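Long-range contacts in FAD-dependent oxidoreductase (Actinomadura kijaniata, PDB 3M9V), which is a flavin-dependent enzyme of the acyl-CoA dehydrogenase family that takes part in the biosynthesis of the sugar D-kijanose and binds dTDP: residues M104-R108 with A139-S143; N249-A254 with D330-M336; M337-C342 with F397-A402. All coordinates share one frame; numbering follows the deposited sequence.

The three contacts tie the helical parts of an acyl-CoA dehydrogenase fold to its sheet and to one another. Interaction 1 seats helix 96-118 on strand 141-147; interactions 2 and 3 share helix 329-362, whose beginning meets 249-254 and whose next turns meet 397-402. The centres of interactions 2 and 3 lie about 11 Å apart, and they touch where L253 O packs on M337 CE at 3.5 Å. The centre of interaction 1 is about 22 Å from that of interaction 2 and about 26 Å from that of interaction 3. R332 of interaction 2 hydrogen-bonds the thymine O4 of dTDP; the R108 side chain stays about 5 Å from the bound dTDP, that of M337 about 8 Å.

Interaction 1: residues M104-R108 with A139-S143; sequences MQLSR and AVVCS
Q105 carries its CG anti to the backbone N and then bends at chi2, which brings its amide alongside the backbone of 139-141; R108 also has CG anti to N (chi1 -172°), which sets CG against V141, and bends at chi2 and chi3 then turn the guanidinium to S143. The Q105 amide bonds the backbone on both sides of V140, where the strand begins. Q105 OE1 accepts from V141 N at 2.9 Å along a nearly straight bond (171°), and Q105 NE2 donates to A139 O at 3.2 Å, each bond lying in the plane of the accepting carbonyl. Glutamine suits this buried place because one flat group supplies donor and acceptor together; NE2 also donates to M65 O. In this way a helix of the N-terminal domain is seated on the first strand of the middle-domain sheet in an acyl-CoA dehydrogenase fold, helix and strand nearly perpendicular (94°). R108 CG rests 3.5 Å from V141 CG1, the side chains crossing at about a right angle. R108 NH1 donates in the guanidinium plane to S143 OG at 2.6 Å. That hydroxyl also gives its hydrogen to a water, which donates to M104 O and V141 O. M104 sets its methyl CE 3.7 Å from S143 CB. S143 lies near I145 and M104 near S173, both FMN-binding residues of this protein, though no FMN is bound to this chain.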
# COMPACT_ATOMS: atom_id res chain seq x y z
N MET A 104 -19.44 -24.39 8.01
CA MET A 104 -19.10 -25.37 9.08
C MET A 104 -19.80 -26.70 8.75
O MET A 104 -19.24 -27.78 8.87
CB MET A 104 -19.64 -24.89 10.45
CG MET A 104 -19.02 -23.59 11.02
SD MET A 104 -17.22 -23.50 10.91
CE MET A 104 -16.84 -24.74 12.14
N GLN A 105 -21.05 -26.62 8.28
CA GLN A 105 -21.73 -27.85 7.90
C GLN A 105 -21.11 -28.53 6.68
O GLN A 105 -20.89 -29.74 6.67
CB GLN A 105 -23.19 -27.58 7.55
CG GLN A 105 -23.94 -28.86 7.15
CD GLN A 105 -24.50 -29.60 8.38
OE1 GLN A 105 -24.20 -29.26 9.52
NE2 GLN A 105 -25.32 -30.62 8.14
N LEU A 106 -20.92 -27.75 5.61
CA LEU A 106 -20.39 -28.31 4.36
C LEU A 106 -19.00 -28.90 4.54
O LEU A 106 -18.68 -29.96 4.00
CB LEU A 106 -20.42 -27.32 3.20
CG LEU A 106 -21.82 -26.76 2.91
CD1 LEU A 106 -21.85 -26.05 1.57
CD2 LEU A 106 -22.83 -27.88 2.85
N SER A 107 -18.12 -28.21 5.25
CA SER A 107 -16.79 -28.78 5.29
C SER A 107 -16.76 -29.98 6.23
O SER A 107 -15.94 -30.88 6.02
CB SER A 107 -15.76 -27.76 5.79
OG SER A 107 -16.13 -27.40 7.09
N ARG A 108 -17.60 -30.01 7.26
CA ARG A 108 -17.74 -31.23 8.06
C ARG A 108 -18.22 -32.44 7.23
O ARG A 108 -17.78 -33.58 7.46
CB ARG A 108 -18.57 -30.92 9.32
CG ARG A 108 -18.66 -32.02 10.37
CD ARG A 108 -17.33 -32.51 10.91
NE ARG A 108 -16.71 -31.52 11.77
CZ ARG A 108 -15.53 -31.67 12.37
NH1 ARG A 108 -15.07 -30.69 13.14
NH2 ARG A 108 -14.84 -32.79 12.20
N ALA A 139 -29.16 -33.84 11.38
CA ALA A 139 -27.89 -33.58 12.04
C ALA A 139 -27.30 -32.25 11.56
O ALA A 139 -27.06 -32.08 10.36
CB ALA A 139 -26.92 -34.72 11.82
N VAL A 140 -27.07 -31.33 12.49
CA VAL A 140 -26.44 -30.03 12.18
C VAL A 140 -25.15 -30.00 13.01
O VAL A 140 -25.21 -29.99 14.24
CB VAL A 140 -27.38 -28.84 12.47
CG1 VAL A 140 -26.72 -27.45 12.33
CG2 VAL A 140 -28.62 -28.93 11.57
N VAL A 141 -24.01 -30.06 12.33
CA VAL A 141 -22.74 -30.39 12.97
C VAL A 141 -21.79 -29.20 13.14
O VAL A 141 -21.28 -28.64 12.16
CB VAL A 141 -22.02 -31.56 12.23
CG1 VAL A 141 -20.85 -32.06 13.06
CG2 VAL A 141 -22.95 -32.74 12.01
N CYS A 142 -21.58 -28.80 14.39
CA CYS A 142 -20.74 -27.66 14.75
C CYS A 142 -19.40 -28.18 15.24
O CYS A 142 -19.31 -29.36 15.60
CB CYS A 142 -21.38 -26.88 15.90
SG CYS A 142 -22.93 -26.16 15.39
N SER A 143 -18.39 -27.32 15.24
CA SER A 143 -17.03 -27.72 15.59
C SER A 143 -16.59 -26.84 16.74
O SER A 143 -16.66 -25.63 16.62
CB SER A 143 -16.05 -27.51 14.43
OG SER A 143 -16.35 -28.40 13.36
O HOH W 1 -18.74 -28.28 11.81

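Interaction 2: residues N249-A254 with D330-M336; sequences NDAVLA and DERGRQM. With TYD (thymidine-5'-diphosphate), chain B.
R332 and A254 meet beside the thymine of the bound dTDP. R332 NH2 donates to O4 of the dTDP at 2.7 Å, and NH1 adds a weak bond to the same oxygen; O4 lies at the edge of the guanidinium, near its plane. A254 CB lies 3.5 Å from R332 NH2, a methyl small enough to leave room for the base. The chain of R332 is extended from CG to NE, and NE and NH1 are held by L321 O and S322 O. One face of its guanidinium is covered by M336 SD, which also packs on A254 CB at 3.7 Å, while a water accepting from NH2 donates to A251 O. Behind this shell the backbones come close, with G333 CA only 3.7 Å from D250 O; any CB there would clash with that oxygen. Farther out, R334 NH1 forms a salt bridge with D250 OD2, modelled so short that its exact length is doubtful. R334 is steadied by E331, whose OE1 takes both NE and NH2 side-on. D250, E331 and R334 thus make a salt-bridge network away from the ligand, while A254 and R332 contribute to the thymine side of the dTDP pocket, in the acyl-CoA dehydrogenase C-terminal domain.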
# COMPACT_ATOMS: atom_id res chain seq x y z
N ASN A 249 3.23 -33.78 13.97
CA ASN A 249 2.80 -34.65 12.89
C ASN A 249 2.24 -33.84 11.71
O ASN A 249 1.05 -33.54 11.65
CB ASN A 249 1.76 -35.63 13.43
CG ASN A 249 1.25 -36.59 12.37
OD1 ASN A 249 2.02 -37.05 11.53
ND2 ASN A 249 -0.05 -36.88 12.41
N ASP A 250 3.09 -33.48 10.76
CA ASP A 250 2.68 -32.60 9.67
C ASP A 250 1.51 -33.08 8.81
O ASP A 250 0.81 -32.26 8.21
CB ASP A 250 3.87 -32.25 8.78
CG ASP A 250 4.76 -31.18 9.39
OD1 ASP A 250 4.35 -30.52 10.36
OD2 ASP A 250 5.88 -30.96 8.89
N ALA A 251 1.29 -34.39 8.76
CA ALA A 251 0.25 -34.95 7.89
C ALA A 251 -1.13 -34.42 8.28
O ALA A 251 -2.05 -34.39 7.45
CB ALA A 251 0.26 -36.49 7.92
N VAL A 252 -1.24 -33.99 9.53
CA VAL A 252 -2.49 -33.51 10.13
C VAL A 252 -2.90 -32.14 9.58
O VAL A 252 -4.08 -31.77 9.59
CB VAL A 252 -2.30 -33.48 11.67
CG1 VAL A 252 -3.13 -32.43 12.37
CG2 VAL A 252 -2.60 -34.87 12.23
N LEU A 253 -1.92 -31.42 9.07
CA LEU A 253 -2.16 -30.16 8.39
C LEU A 253 -3.14 -30.37 7.25
O LEU A 253 -3.86 -29.44 6.92
CB LEU A 253 -0.85 -29.53 7.88
CG LEU A 253 0.09 -29.23 9.05
CD1 LEU A 253 1.41 -28.54 8.66
CD2 LEU A 253 -0.53 -28.45 10.19
N ALA A 254 -3.19 -31.57 6.67
CA ALA A 254 -4.07 -31.73 5.53
C ALA A 254 -5.54 -31.65 5.94
O ALA A 254 -6.35 -31.09 5.20
CB ALA A 254 -3.87 -33.05 4.81
N ASP A 330 3.28 -36.47 5.17
CA ASP A 330 3.76 -35.24 5.77
C ASP A 330 4.02 -34.09 4.78
O ASP A 330 3.55 -32.97 5.01
CB ASP A 330 4.94 -35.51 6.68
CG ASP A 330 4.54 -36.32 7.88
OD1 ASP A 330 3.48 -36.03 8.48
OD2 ASP A 330 5.27 -37.27 8.24
N GLU A 331 4.73 -34.36 3.69
CA GLU A 331 4.86 -33.40 2.60
C GLU A 331 3.49 -32.95 2.07
O GLU A 331 3.29 -31.78 1.74
CB GLU A 331 5.70 -34.01 1.47
CG GLU A 331 6.54 -33.06 0.62
CD GLU A 331 7.07 -31.85 1.38
OE1 GLU A 331 7.68 -31.97 2.46
OE2 GLU A 331 6.85 -30.72 0.88
N ARG A 332 2.55 -33.88 1.98
CA ARG A 332 1.21 -33.55 1.49
C ARG A 332 0.52 -32.48 2.34
O ARG A 332 -0.05 -31.54 1.78
CB ARG A 332 0.34 -34.80 1.43
CG ARG A 332 -1.13 -34.51 1.23
CD ARG A 332 -1.80 -35.83 0.89
NE ARG A 332 -3.24 -35.77 0.65
CZ ARG A 332 -4.16 -35.86 1.61
NH1 ARG A 332 -5.45 -35.85 1.28
NH2 ARG A 332 -3.83 -35.98 2.89
N GLY A 333 0.60 -32.62 3.66
CA GLY A 333 0.02 -31.72 4.65
C GLY A 333 0.74 -30.38 4.70
O GLY A 333 0.10 -29.33 4.80
N ARG A 334 2.06 -30.36 4.59
CA ARG A 334 2.78 -29.08 4.50
C ARG A 334 2.38 -28.36 3.21
O ARG A 334 2.15 -27.16 3.22
CB ARG A 334 4.29 -29.30 4.56
CG ARG A 334 4.82 -29.61 5.96
CD ARG A 334 6.34 -29.62 5.98
NE ARG A 334 6.81 -30.76 5.21
CZ ARG A 334 7.19 -31.90 5.77
NH1 ARG A 334 7.15 -32.04 7.09
NH2 ARG A 334 7.63 -32.91 5.02
N GLN A 335 2.23 -29.07 2.11
CA GLN A 335 1.94 -28.37 0.88
C GLN A 335 0.52 -27.82 0.92
O GLN A 335 0.28 -26.71 0.48
CB GLN A 335 2.14 -29.31 -0.31
CG GLN A 335 3.62 -29.35 -0.60
CD GLN A 335 3.93 -30.09 -1.87
OE1 GLN A 335 3.23 -30.00 -2.88
NE2 GLN A 335 5.03 -30.85 -1.83
N MET A 336 -0.43 -28.59 1.44
CA MET A 336 -1.81 -28.11 1.49
C MET A 336 -1.91 -26.86 2.36
O MET A 336 -2.51 -25.87 1.94
CB MET A 336 -2.74 -29.22 1.96
CG MET A 336 -2.89 -30.32 0.90
SD MET A 336 -4.03 -31.62 1.42
CE MET A 336 -5.60 -30.77 1.45
PA TYD B . -9.44 -31.10 11.90
O1A TYD B . -10.33 -31.28 13.12
O2A TYD B . -9.39 -29.77 11.17
O3A TYD B . -7.94 -31.55 12.28
PB TYD B . -7.55 -31.57 13.83
O1B TYD B . -8.20 -30.32 14.39
O2B TYD B . -6.05 -31.47 13.68
O3B TYD B . -8.11 -32.91 14.30
O5' TYD B . -9.65 -32.28 10.83
C5' TYD B . -9.33 -33.64 11.10
C4' TYD B . -10.27 -34.28 10.08
O4' TYD B . -9.80 -34.04 8.76
C3' TYD B . -10.43 -35.78 10.22
O3' TYD B . -11.81 -35.88 10.60
C2' TYD B . -10.35 -36.31 8.79
C1' TYD B . -10.18 -35.10 7.88
N1 TYD B . -9.09 -35.32 6.92
C2 TYD B . -9.28 -35.13 5.62
O2 TYD B . -10.41 -34.77 5.21
N3 TYD B . -8.26 -35.35 4.76
C4 TYD B . -7.04 -35.74 5.20
O4 TYD B . -6.11 -35.93 4.38
C5 TYD B . -6.83 -35.95 6.55
C5M TYD B . -5.52 -36.40 7.14
C6 TYD B . -7.91 -35.72 7.40
O HOH W 2 -1.66 -35.56 4.65

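Interaction 3: residues M337-C342 with F397-A402; sequences MRHFQC and FLSAQA
M337 sets its CG against F397, 3.5 Å from CZ, with CG anti to the backbone N (chi1 -176°) and the chain then curling so that SD stands above the ring face. M337 SD is 5.4 Å from the F397 ring centroid, a distant Met-aromatic contact. Here helix 391-402 packs on the long helix 329-362 of the acyl-CoA dehydrogenase helical domain, the short segments running at 133°. Q341 approaches the ring with its aliphatic part, CG lying 4.0 Å from F397 CE2, while its amide turns off to bond the backbone of P388 and Y389. A broad flat phenylalanine suits this place because its ring reaches M337 and Q341 at once; replacing it by an alanine is likely to take away the ring that M337 CG and Q341 CG rest against and to leave a gap between the helices. L398 packs beside it, its CD2 4.0 Å from C342 SG and 3.9 Å from R338 CD. Long R338 spans the interface: NE makes a salt bridge with D301 of the second subunit, which ties this helix pair into the assembly. Its guanidinium has Q401 CB and A402 N over one face, and a water that also accepts from Q401 NE2 takes a hydrogen bond from R338 NH1 at 3.1 Å.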
# COMPACT_ATOMS: atom_id res chain seq x y z
N MET A 337 -1.25 -26.88 3.51
CA MET A 337 -1.30 -25.75 4.42
C MET A 337 -0.60 -24.49 3.89
O MET A 337 -1.02 -23.35 4.09
CB MET A 337 -0.79 -26.18 5.79
CG MET A 337 -0.90 -25.08 6.83
SD MET A 337 -2.61 -24.63 7.24
CE MET A 337 -3.44 -26.09 7.84
N ARG A 338 0.49 -24.70 3.17
CA ARG A 338 1.20 -23.60 2.52
C ARG A 338 0.35 -22.95 1.42
O ARG A 338 0.25 -21.73 1.38
CB ARG A 338 2.50 -24.14 1.90
CG ARG A 338 3.28 -23.05 1.15
CD ARG A 338 4.17 -22.30 2.13
NE ARG A 338 5.28 -21.51 1.56
CZ ARG A 338 6.48 -22.00 1.29
NH1 ARG A 338 6.75 -23.28 1.47
NH2 ARG A 338 7.43 -21.21 0.80
N HIS A 339 -0.26 -23.71 0.52
CA HIS A 339 -1.24 -23.11 -0.38
C HIS A 339 -2.33 -22.34 0.36
O HIS A 339 -2.61 -21.22 -0.05
CB HIS A 339 -1.97 -24.13 -1.26
CG HIS A 339 -1.14 -24.65 -2.40
ND1 HIS A 339 -1.00 -23.98 -3.59
CD2 HIS A 339 -0.40 -25.78 -2.51
CE1 HIS A 339 -0.25 -24.69 -4.41
NE2 HIS A 339 0.15 -25.78 -3.77
N PHE A 340 -2.93 -22.94 1.40
CA PHE A 340 -3.98 -22.31 2.22
C PHE A 340 -3.45 -21.00 2.80
O PHE A 340 -4.05 -19.93 2.64
CB PHE A 340 -4.45 -23.29 3.32
CG PHE A 340 -5.56 -22.80 4.23
CD1 PHE A 340 -6.34 -21.68 3.94
CD2 PHE A 340 -5.80 -23.48 5.43
CE1 PHE A 340 -7.38 -21.26 4.81
CE2 PHE A 340 -6.79 -23.04 6.34
CZ PHE A 340 -7.59 -21.92 6.02
N GLN A 341 -2.34 -21.07 3.52
CA GLN A 341 -1.89 -19.86 4.19
C GLN A 341 -1.39 -18.70 3.30
O GLN A 341 -1.57 -17.53 3.63
CB GLN A 341 -0.94 -20.16 5.35
CG GLN A 341 -1.59 -21.18 6.32
CD GLN A 341 -2.78 -20.58 7.05
OE1 GLN A 341 -2.73 -19.43 7.51
NE2 GLN A 341 -3.85 -21.38 7.21
N CYS A 342 -0.72 -19.02 2.20
CA CYS A 342 -0.29 -18.00 1.26
C CYS A 342 -1.53 -17.24 0.77
O CYS A 342 -1.55 -16.02 0.76
CB CYS A 342 0.37 -18.64 0.03
SG CYS A 342 2.08 -19.05 0.44
N PHE A 397 4.57 -19.30 10.66
CA PHE A 397 4.43 -20.50 9.84
C PHE A 397 5.09 -20.36 8.46
O PHE A 397 5.93 -21.19 8.06
CB PHE A 397 2.95 -20.86 9.64
CG PHE A 397 2.73 -21.99 8.66
CD1 PHE A 397 3.03 -23.30 9.01
CD2 PHE A 397 2.26 -21.76 7.38
CE1 PHE A 397 2.86 -24.34 8.11
CE2 PHE A 397 2.10 -22.78 6.45
CZ PHE A 397 2.40 -24.07 6.82
N LEU A 398 4.68 -19.33 7.72
CA LEU A 398 5.26 -19.08 6.40
C LEU A 398 6.76 -18.84 6.40
O LEU A 398 7.44 -19.37 5.53
CB LEU A 398 4.57 -17.94 5.64
CG LEU A 398 3.11 -18.27 5.31
CD1 LEU A 398 2.39 -17.02 4.79
CD2 LEU A 398 2.93 -19.35 4.29
N SER A 399 7.30 -18.03 7.29
CA SER A 399 8.74 -17.81 7.20
C SER A 399 9.48 -19.08 7.62
O SER A 399 10.56 -19.35 7.10
CB SER A 399 9.18 -16.62 8.04
OG SER A 399 8.77 -16.85 9.38
N ALA A 400 8.91 -19.89 8.52
CA ALA A 400 9.51 -21.17 8.91
C ALA A 400 9.60 -22.11 7.70
O ALA A 400 10.64 -22.73 7.44
CB ALA A 400 8.70 -21.82 10.06
N GLN A 401 8.52 -22.20 6.94
CA GLN A 401 8.46 -23.08 5.78
C GLN A 401 9.41 -22.53 4.70
O GLN A 401 10.10 -23.32 4.08
CB GLN A 401 7.05 -23.08 5.16
CG GLN A 401 6.01 -23.74 6.04
CD GLN A 401 6.41 -25.16 6.39
OE1 GLN A 401 6.60 -25.50 7.55
NE2 GLN A 401 6.53 -26.00 5.37
N ALA A 402 9.43 -21.23 4.46
CA ALA A 402 10.21 -20.71 3.33
C ALA A 402 11.70 -20.86 3.63
O ALA A 402 12.48 -21.04 2.71
CB ALA A 402 9.90 -19.24 3.06
O HOH W 3 5.32 -25.28 3.34